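PDB 5IZ5: cytosolic phospholipase A2 delta, which hydrolyses glycerophospholipids at the sn-2 position in a calcium-dependent reaction, releasing a fatty acid, with a preference for linoleic acid. Local coordinates for residues 484-489 / 663-668; 373-378 / 462-467. The protein carries 3 engineered substitutions. One frame throughout, in Å; residues are numbered along the deposited sequence.

Interaction 1. Residues 484-489 / 663-668; sequences WVEFSP and MFRPGR. With SO4 (sulfate ion), chain N.
Two arginines, Arg-665 and Arg-668, converge on the carboxylate of Glu-486. Arg-668 meets it end-on with both terminal nitrogens: NH1 bonds to OE1 of Glu-486 at 2.8 Å, nearly straight (167°) and on the syn side, while NH2 reaches Glu-486 OE2 at 3.0 Å from above the carboxylate plane. Both oxygens lie close to the guanidinium plane, but the two flat groups are twisted 43° apart. Arg-665 adds a third bond, NH1 to Glu-486 OE2 at 2.9 Å, more bent and nearly in line with the C-O bond, so OE2 takes two donors. Outside the two segments, Ser-662 OG also bonds to OE1 of Glu-486; these donors would favour the ionised form of the buried acid. Glu-294 pairs with Arg-668 and Glu-491 with Arg-665. Arg-665, an extended chain, lays its CD over one face of the Arg-668 guanidinium, toward its rim. Glu-486 packs on Leu-467 and Arg-668 on Leu-465, both of strand 463-471. Arg-665 to Arg-668 form a type II turn whose Gly-667 N bonds weakly to a sulfate ion, probably from the crystallisation liquor. This buried salt-bridge network joins strand 482-487 of the catalytic domain's mixed sheet to the loop preceding strand 672-676.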
ATOM      1  N   TRP B 484      -0.425   5.636   3.023  1.00 37.03           N
ATOM      2  CA  TRP B 484       0.969   5.251   2.835  1.00 38.04           C
ATOM      3  C   TRP B 484       1.151   3.773   3.162  1.00 35.43           C
ATOM      4  O   TRP B 484       0.736   3.311   4.228  1.00 34.21           O
ATOM      5  CB  TRP B 484       1.902   6.118   3.686  1.00 38.73           C
ATOM      6  CG  TRP B 484       1.909   7.558   3.244  1.00 40.67           C
ATOM      7  CD1 TRP B 484       1.179   8.580   3.773  1.00 41.46           C
ATOM      8  CD2 TRP B 484       2.664   8.120   2.165  1.00 40.67           C
ATOM      9  NE1 TRP B 484       1.438   9.747   3.091  1.00 42.95           N
ATOM     10  CE2 TRP B 484       2.347   9.493   2.098  1.00 41.94           C
ATOM     11  CE3 TRP B 484       3.575   7.597   1.248  1.00 42.71           C
ATOM     12  CZ2 TRP B 484       2.917  10.353   1.146  1.00 42.59           C
ATOM     13  CZ3 TRP B 484       4.145   8.451   0.301  1.00 44.72           C
ATOM     14  CH2 TRP B 484       3.816   9.815   0.259  1.00 42.46           C
ATOM     15  N   VAL B 485       1.738   3.045   2.218  1.00 34.71           N
ATOM     16  CA  VAL B 485       2.126   1.662   2.410  1.00 35.74           C
ATOM     17  C   VAL B 485       3.652   1.572   2.337  1.00 34.24           C
ATOM     18  O   VAL B 485       4.276   1.826   1.305  1.00 33.31           O
ATOM     19  CB  VAL B 485       1.489   0.722   1.367  1.00 36.11           C
ATOM     20  CG1 VAL B 485       1.964  -0.705   1.589  1.00 36.83           C
ATOM     21  CG2 VAL B 485      -0.031   0.789   1.446  1.00 36.26           C
ATOM     22  N   GLU B 486       4.235   1.178   3.453  1.00 35.22           N
ATOM     23  CA  GLU B 486       5.683   1.088   3.596  1.00 37.50           C
ATOM     24  C   GLU B 486       6.168  -0.336   3.346  1.00 36.30           C
ATOM     25  O   GLU B 486       5.542  -1.287   3.829  1.00 36.92           O
ATOM     26  CB  GLU B 486       6.029   1.533   5.012  1.00 39.59           C
ATOM     27  CG  GLU B 486       7.423   1.192   5.487  1.00 42.67           C
ATOM     28  CD  GLU B 486       7.627   1.670   6.908  1.00 44.81           C
ATOM     29  OE1 GLU B 486       7.846   2.888   7.087  1.00 44.82           O
ATOM     30  OE2 GLU B 486       7.548   0.829   7.838  1.00 43.84           O
ATOM     31  N   PHE B 487       7.276  -0.471   2.610  1.00 35.57           N
ATOM     32  CA  PHE B 487       7.921  -1.767   2.370  1.00 37.14           C
ATOM     33  C   PHE B 487       9.323  -1.789   2.980  1.00 37.97           C
ATOM     34  O   PHE B 487      10.112  -0.859   2.772  1.00 36.23           O
ATOM     35  CB  PHE B 487       8.087  -2.040   0.869  1.00 37.95           C
ATOM     36  CG  PHE B 487       6.793  -2.197   0.119  1.00 37.60           C
ATOM     37  CD1 PHE B 487       6.453  -3.417  -0.446  1.00 38.31           C
ATOM     38  CD2 PHE B 487       5.920  -1.122  -0.038  1.00 38.42           C
ATOM     39  CE1 PHE B 487       5.265  -3.568  -1.152  1.00 38.57           C
ATOM     40  CE2 PHE B 487       4.727  -1.264  -0.744  1.00 38.44           C
ATOM     41  CZ  PHE B 487       4.399  -2.487  -1.299  1.00 38.71           C
ATOM     42  N   SER B 488       9.637  -2.859   3.708  1.00 36.83           N
ATOM     43  CA  SER B 488      11.009  -3.130   4.149  1.00 36.53           C
ATOM     44  C   SER B 488      11.286  -4.629   4.046  1.00 35.38           C
ATOM     45  O   SER B 488      10.357  -5.413   3.844  1.00 34.79           O
ATOM     46  CB  SER B 488      11.222  -2.661   5.592  1.00 36.37           C
ATOM     47  OG  SER B 488      10.895  -3.683   6.517  1.00 35.74           O
ATOM     48  N   PRO B 489      12.561  -5.040   4.199  1.00 35.76           N
ATOM     49  CA  PRO B 489      12.866  -6.472   4.192  1.00 35.21           C
ATOM     50  C   PRO B 489      12.205  -7.260   5.325  1.00 33.31           C
ATOM     51  O   PRO B 489      12.069  -8.477   5.209  1.00 34.83           O
ATOM     52  CB  PRO B 489      14.392  -6.509   4.338  1.00 36.67           C
ATOM     53  CG  PRO B 489      14.853  -5.171   3.863  1.00 36.91           C
ATOM     54  CD  PRO B 489      13.784  -4.231   4.326  1.00 36.28           C
ATOM     55  N   MET B 663      10.170   8.066   7.714  1.00 54.60           N
ATOM     56  CA  MET B 663      10.987   8.701   8.753  1.00 53.72           C
ATOM     57  C   MET B 663      10.176   9.101   9.992  1.00 53.64           C
ATOM     58  O   MET B 663      10.769   9.444  11.007  1.00 54.17           O
ATOM     59  CB  MET B 663      11.743   9.919   8.194  1.00 53.42           C
ATOM     60  CG  MET B 663      12.751   9.596   7.091  1.00 54.02           C
ATOM     61  SD  MET B 663      13.970   8.373   7.614  1.00 56.11           S
ATOM     62  CE  MET B 663      14.974   8.166   6.146  1.00 54.68           C
ATOM     63  N   PHE B 664       8.842   9.033   9.926  1.00 53.14           N
ATOM     64  CA  PHE B 664       7.984   9.403  11.065  1.00 53.66           C
ATOM     65  C   PHE B 664       7.077   8.303  11.602  1.00 52.19           C
ATOM     66  O   PHE B 664       6.164   8.576  12.379  1.00 52.13           O
ATOM     67  CB  PHE B 664       7.149  10.632  10.703  1.00 56.12           C
ATOM     68  CG  PHE B 664       7.980  11.834  10.429  1.00 59.42           C
ATOM     69  CD1 PHE B 664       8.452  12.599  11.476  1.00 63.32           C
ATOM     70  CD2 PHE B 664       8.337  12.173   9.132  1.00 61.45           C
ATOM     71  CE1 PHE B 664       9.243  13.701  11.235  1.00 64.01           C
ATOM     72  CE2 PHE B 664       9.130  13.274   8.883  1.00 62.71           C
ATOM     73  CZ  PHE B 664       9.585  14.039   9.941  1.00 64.20           C
ATOM     74  N   ARG B 665       7.318   7.064  11.201  1.00 50.79           N
ATOM     75  CA  ARG B 665       6.641   5.950  11.840  1.00 50.07           C
ATOM     76  C   ARG B 665       7.026   5.956  13.325  1.00 51.72           C
ATOM     77  O   ARG B 665       8.197   6.161  13.650  1.00 52.15           O
ATOM     78  CB  ARG B 665       7.047   4.628  11.198  1.00 48.47           C
ATOM     79  CG  ARG B 665       6.401   3.423  11.862  1.00 47.02           C
ATOM     80  CD  ARG B 665       6.692   2.135  11.123  1.00 45.77           C
ATOM     81  NE  ARG B 665       6.143   0.980  11.831  1.00 45.11           N
ATOM     82  CZ  ARG B 665       6.228  -0.281  11.410  1.00 44.98           C
ATOM     83  NH1 ARG B 665       6.839  -0.580  10.262  1.00 44.53           N
ATOM     84  NH2 ARG B 665       5.693  -1.255  12.138  1.00 46.04           N
ATOM     85  N   PRO B 666       6.047   5.748  14.227  1.00 53.16           N
ATOM     86  CA  PRO B 666       6.355   5.730  15.661  1.00 53.20           C
ATOM     87  C   PRO B 666       7.458   4.735  16.025  1.00 53.28           C
ATOM     88  O   PRO B 666       7.480   3.620  15.509  1.00 52.64           O
ATOM     89  CB  PRO B 666       5.027   5.317  16.304  1.00 54.17           C
ATOM     90  CG  PRO B 666       3.985   5.764  15.338  1.00 55.05           C
ATOM     91  CD  PRO B 666       4.600   5.604  13.977  1.00 54.17           C
ATOM     92  N   GLY B 667       8.371   5.150  16.897  1.00 53.20           N
ATOM     93  CA  GLY B 667       9.470   4.293  17.317  1.00 51.54           C
ATOM     94  C   GLY B 667      10.784   4.591  16.627  1.00 50.46           C
ATOM     95  O   GLY B 667      11.840   4.298  17.177  1.00 52.31           O
ATOM     96  N   ARG B 668      10.741   5.180  15.434  1.00 49.45           N
ATOM     97  CA  ARG B 668      11.970   5.400  14.664  1.00 48.91           C
ATOM     98  C   ARG B 668      12.843   6.540  15.218  1.00 50.06           C
ATOM     99  O   ARG B 668      14.069   6.456  15.164  1.00 49.70           O
ATOM    100  CB  ARG B 668      11.655   5.603  13.177  1.00 48.33           C
ATOM    101  CG  ARG B 668      11.023   4.366  12.545  1.00 46.59           C
ATOM    102  CD  ARG B 668      11.559   4.071  11.157  1.00 44.64           C
ATOM    103  NE  ARG B 668      11.194   2.714  10.741  1.00 43.06           N
ATOM    104  CZ  ARG B 668      10.262   2.403   9.842  1.00 42.32           C
ATOM    105  NH1 ARG B 668       9.571   3.346   9.209  1.00 40.91           N
ATOM    106  NH2 ARG B 668      10.019   1.124   9.568  1.00 42.09           N
TER
HETATM  107  S   SO4 N 902       7.721   7.928  18.974  1.00 83.29           S
HETATM  108  O1  SO4 N 902       8.758   8.344  18.006  1.00 80.24           O
HETATM  109  O2  SO4 N 902       7.694   8.884  20.102  1.00 88.66           O
HETATM  110  O3  SO4 N 902       6.396   7.938  18.314  1.00 83.90           O
HETATM  111  O4  SO4 N 902       8.024   6.575  19.499  1.00 78.87           O

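Interaction 2. Residues 373-378 / 462-467; sequences HLYGDP and PLPLYL
Tyr-375, near the C-terminal end of helix 367-375, lies against the start of strand 463-471, a helix-on-sheet contact in the alpha/beta hydrolase core of the catalytic domain; the same helix follows closely on the nucleophile, Ser-365. Tyr-375 carries the contact. With CG anti to its own carbonyl carbon (chi1 -80°), the ring reaches the strand and spreads over Pro-464. The pyrrolidine presents CG to one face of the ring, 3.7 Å from the centroid and 19° off the normal, a CH-pi contact, while Pro-464 CB lies 3.7 Å from Tyr-375 CZ. Trp-380 meets the same ring edge-to-face, and Phe-361 of the neighbouring strand also touches it. At the root of the side chain, Tyr-375 CB comes 4.2 Å from Tyr-466 OH, a hydroxyl bonded to Gln-452. Beyond Tyr-375, Asp-377 N bonds back to Leu-374 O at 2.9 Å. At the far end of the ring, the hydroxyl donates to the backbone of Pro-462, whose carbonyl O lies in the ring plane and 2.5 Å from Tyr-375 OH, a hydrogen bond so short that its exact length is doubtful.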
ATOM      1  N   HIS B 373      18.954  -2.623  -6.391  1.00 41.13           N
ATOM      2  CA  HIS B 373      20.181  -3.191  -6.929  1.00 41.52           C
ATOM      3  C   HIS B 373      21.228  -3.411  -5.830  1.00 39.84           C
ATOM      4  O   HIS B 373      21.824  -4.486  -5.734  1.00 38.22           O
ATOM      5  CB  HIS B 373      20.770  -2.300  -8.018  1.00 43.19           C
ATOM      6  CG  HIS B 373      22.049  -2.830  -8.586  1.00 45.48           C
ATOM      7  ND1 HIS B 373      23.186  -2.061  -8.715  1.00 48.77           N
ATOM      8  CD2 HIS B 373      22.379  -4.065  -9.031  1.00 46.07           C
ATOM      9  CE1 HIS B 373      24.155  -2.796  -9.232  1.00 48.57           C
ATOM     10  NE2 HIS B 373      23.691  -4.016  -9.434  1.00 47.49           N
ATOM     11  N   LEU B 374      21.447  -2.393  -5.010  1.00 38.12           N
ATOM     12  CA  LEU B 374      22.471  -2.466  -3.973  1.00 39.31           C
ATOM     13  C   LEU B 374      22.162  -3.520  -2.922  1.00 38.95           C
ATOM     14  O   LEU B 374      23.036  -4.313  -2.565  1.00 39.73           O
ATOM     15  CB  LEU B 374      22.660  -1.110  -3.296  1.00 38.99           C
ATOM     16  CG  LEU B 374      23.311  -0.032  -4.168  1.00 41.60           C
ATOM     17  CD1 LEU B 374      23.297   1.299  -3.435  1.00 41.23           C
ATOM     18  CD2 LEU B 374      24.731  -0.410  -4.573  1.00 41.21           C
ATOM     19  N   TYR B 375      20.920  -3.536  -2.441  1.00 37.71           N
ATOM     20  CA  TYR B 375      20.532  -4.480  -1.398  1.00 38.63           C
ATOM     21  C   TYR B 375      20.436  -5.944  -1.878  1.00 39.70           C
ATOM     22  O   TYR B 375      20.227  -6.841  -1.068  1.00 40.68           O
ATOM     23  CB  TYR B 375      19.247  -4.027  -0.703  1.00 37.16           C
ATOM     24  CG  TYR B 375      19.488  -2.949   0.327  1.00 36.90           C
ATOM     25  CD1 TYR B 375      19.644  -3.269   1.668  1.00 36.75           C
ATOM     26  CD2 TYR B 375      19.585  -1.611  -0.039  1.00 36.96           C
ATOM     27  CE1 TYR B 375      19.865  -2.289   2.616  1.00 36.94           C
ATOM     28  CE2 TYR B 375      19.809  -0.621   0.904  1.00 36.97           C
ATOM     29  CZ  TYR B 375      19.950  -0.964   2.227  1.00 36.39           C
ATOM     30  OH  TYR B 375      20.176   0.015   3.160  1.00 35.72           O
ATOM     31  N   GLY B 376      20.602  -6.183  -3.176  1.00 38.00           N
ATOM     32  CA  GLY B 376      20.862  -7.523  -3.686  1.00 40.31           C
ATOM     33  C   GLY B 376      22.216  -8.087  -3.261  1.00 42.73           C
ATOM     34  O   GLY B 376      22.391  -9.303  -3.206  1.00 41.51           O
ATOM     35  N   ASP B 377      23.174  -7.201  -2.974  1.00 43.55           N
ATOM     36  CA  ASP B 377      24.465  -7.576  -2.393  1.00 43.98           C
ATOM     37  C   ASP B 377      24.415  -7.337  -0.882  1.00 43.59           C
ATOM     38  O   ASP B 377      24.341  -6.188  -0.446  1.00 43.42           O
ATOM     39  CB  ASP B 377      25.584  -6.737  -3.031  1.00 46.45           C
ATOM     40  CG  ASP B 377      26.952  -6.962  -2.384  1.00 47.63           C
ATOM     41  OD1 ASP B 377      27.096  -7.836  -1.508  1.00 48.97           O
ATOM     42  OD2 ASP B 377      27.895  -6.238  -2.746  1.00 51.22           O
ATOM     43  N   PRO B 378      24.474  -8.416  -0.072  1.00 43.26           N
ATOM     44  CA  PRO B 378      24.397  -8.274   1.395  1.00 42.88           C
ATOM     45  C   PRO B 378      25.515  -7.431   2.037  1.00 43.02           C
ATOM     46  O   PRO B 378      25.405  -7.053   3.204  1.00 41.91           O
ATOM     47  CB  PRO B 378      24.500  -9.720   1.907  1.00 43.86           C
ATOM     48  CG  PRO B 378      24.259 -10.594   0.732  1.00 43.61           C
ATOM     49  CD  PRO B 378      24.652  -9.821  -0.484  1.00 43.83           C
ATOM     50  N   PRO B 462      22.249   0.119   6.257  1.00 38.11           N
ATOM     51  CA  PRO B 462      21.030   0.732   6.812  1.00 37.90           C
ATOM     52  C   PRO B 462      19.770  -0.061   6.441  1.00 36.71           C
ATOM     53  O   PRO B 462      19.786  -0.815   5.469  1.00 35.64           O
ATOM     54  CB  PRO B 462      20.991   2.123   6.159  1.00 38.52           C
ATOM     55  CG  PRO B 462      22.316   2.311   5.496  1.00 38.67           C
ATOM     56  CD  PRO B 462      22.841   0.943   5.192  1.00 37.88           C
ATOM     57  N   LEU B 463      18.701   0.105   7.210  1.00 37.29           N
ATOM     58  CA  LEU B 463      17.411  -0.507   6.875  1.00 39.86           C
ATOM     59  C   LEU B 463      16.773   0.263   5.705  1.00 39.87           C
ATOM     60  O   LEU B 463      16.534   1.466   5.827  1.00 39.42           O
ATOM     61  CB  LEU B 463      16.460  -0.485   8.073  1.00 39.99           C
ATOM     62  CG  LEU B 463      15.064  -1.070   7.808  1.00 44.01           C
ATOM     63  CD1 LEU B 463      15.116  -2.584   7.736  1.00 46.18           C
ATOM     64  CD2 LEU B 463      14.076  -0.650   8.874  1.00 45.69           C
ATOM     65  N   PRO B 464      16.496  -0.422   4.582  1.00 37.77           N
ATOM     66  CA  PRO B 464      15.876   0.232   3.435  1.00 37.69           C
ATOM     67  C   PRO B 464      14.353   0.279   3.543  1.00 37.67           C
ATOM     68  O   PRO B 464      13.719  -0.722   3.886  1.00 38.97           O
ATOM     69  CB  PRO B 464      16.306  -0.647   2.269  1.00 37.75           C
ATOM     70  CG  PRO B 464      16.400  -2.007   2.855  1.00 37.10           C
ATOM     71  CD  PRO B 464      16.771  -1.841   4.307  1.00 38.22           C
ATOM     72  N   LEU B 465      13.780   1.442   3.252  1.00 37.69           N
ATOM     73  CA  LEU B 465      12.338   1.659   3.338  1.00 36.19           C
ATOM     74  C   LEU B 465      11.816   2.194   2.002  1.00 37.90           C
ATOM     75  O   LEU B 465      12.206   3.277   1.556  1.00 37.83           O
ATOM     76  CB  LEU B 465      12.028   2.636   4.470  1.00 36.88           C
ATOM     77  CG  LEU B 465      12.404   2.114   5.870  1.00 36.79           C
ATOM     78  CD1 LEU B 465      12.603   3.247   6.864  1.00 36.69           C
ATOM     79  CD2 LEU B 465      11.362   1.130   6.382  1.00 36.01           C
ATOM     80  N   TYR B 466      10.947   1.422   1.358  1.00 36.77           N
ATOM     81  CA  TYR B 466      10.401   1.780   0.058  1.00 35.73           C
ATOM     82  C   TYR B 466       8.929   2.145   0.252  1.00 37.43           C
ATOM     83  O   TYR B 466       8.200   1.430   0.956  1.00 37.73           O
ATOM     84  CB  TYR B 466      10.505   0.607  -0.918  1.00 35.74           C
ATOM     85  CG  TYR B 466      11.849  -0.115  -1.001  1.00 35.44           C
ATOM     86  CD1 TYR B 466      12.700   0.077  -2.087  1.00 35.21           C
ATOM     87  CD2 TYR B 466      12.237  -1.033  -0.027  1.00 36.13           C
ATOM     88  CE1 TYR B 466      13.910  -0.598  -2.194  1.00 36.78           C
ATOM     89  CE2 TYR B 466      13.452  -1.712  -0.121  1.00 36.84           C
ATOM     90  CZ  TYR B 466      14.283  -1.495  -1.208  1.00 36.50           C
ATOM     91  OH  TYR B 466      15.486  -2.167  -1.329  1.00 35.55           O
ATOM     92  N   LEU B 467       8.483   3.239  -0.370  1.00 37.95           N
ATOM     93  CA  LEU B 467       7.106   3.727  -0.151  1.00 40.28           C
ATOM     94  C   LEU B 467       6.217   3.687  -1.391  1.00 38.11           C
ATOM     95  O   LEU B 467       6.680   3.859  -2.527  1.00 35.91           O
ATOM     96  CB  LEU B 467       7.102   5.159   0.398  1.00 43.45           C
ATOM     97  CG  LEU B 467       6.821   5.500   1.869  1.00 46.20           C
ATOM     98  CD1 LEU B 467       6.742   4.314   2.811  1.00 49.22           C
ATOM     99  CD2 LEU B 467       7.858   6.497   2.357  1.00 47.86           C
TER

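How the interactions relate
Coming from the N terminus, the chain reaches the first of these segments at 373-378, then passes through 83 residues, about half of them helical and none in a strand, and returns at 462-467, where interaction 2 closes its loop. Strand 463-471 leads directly to strand 482-487, its antiparallel neighbour in the mixed sheet, where interaction 1 opens; that contact closes after 173 intervening residues at 663-668. The loops therefore follow in series, neither crossing nor enclosing the other. Their centres are about 14 Å apart, yet they touch: Phe-487 N lies 2.7 Å from Tyr-466 O, a probable hydrogen bond. Together they tie a helix and a late loop to two adjacent strands.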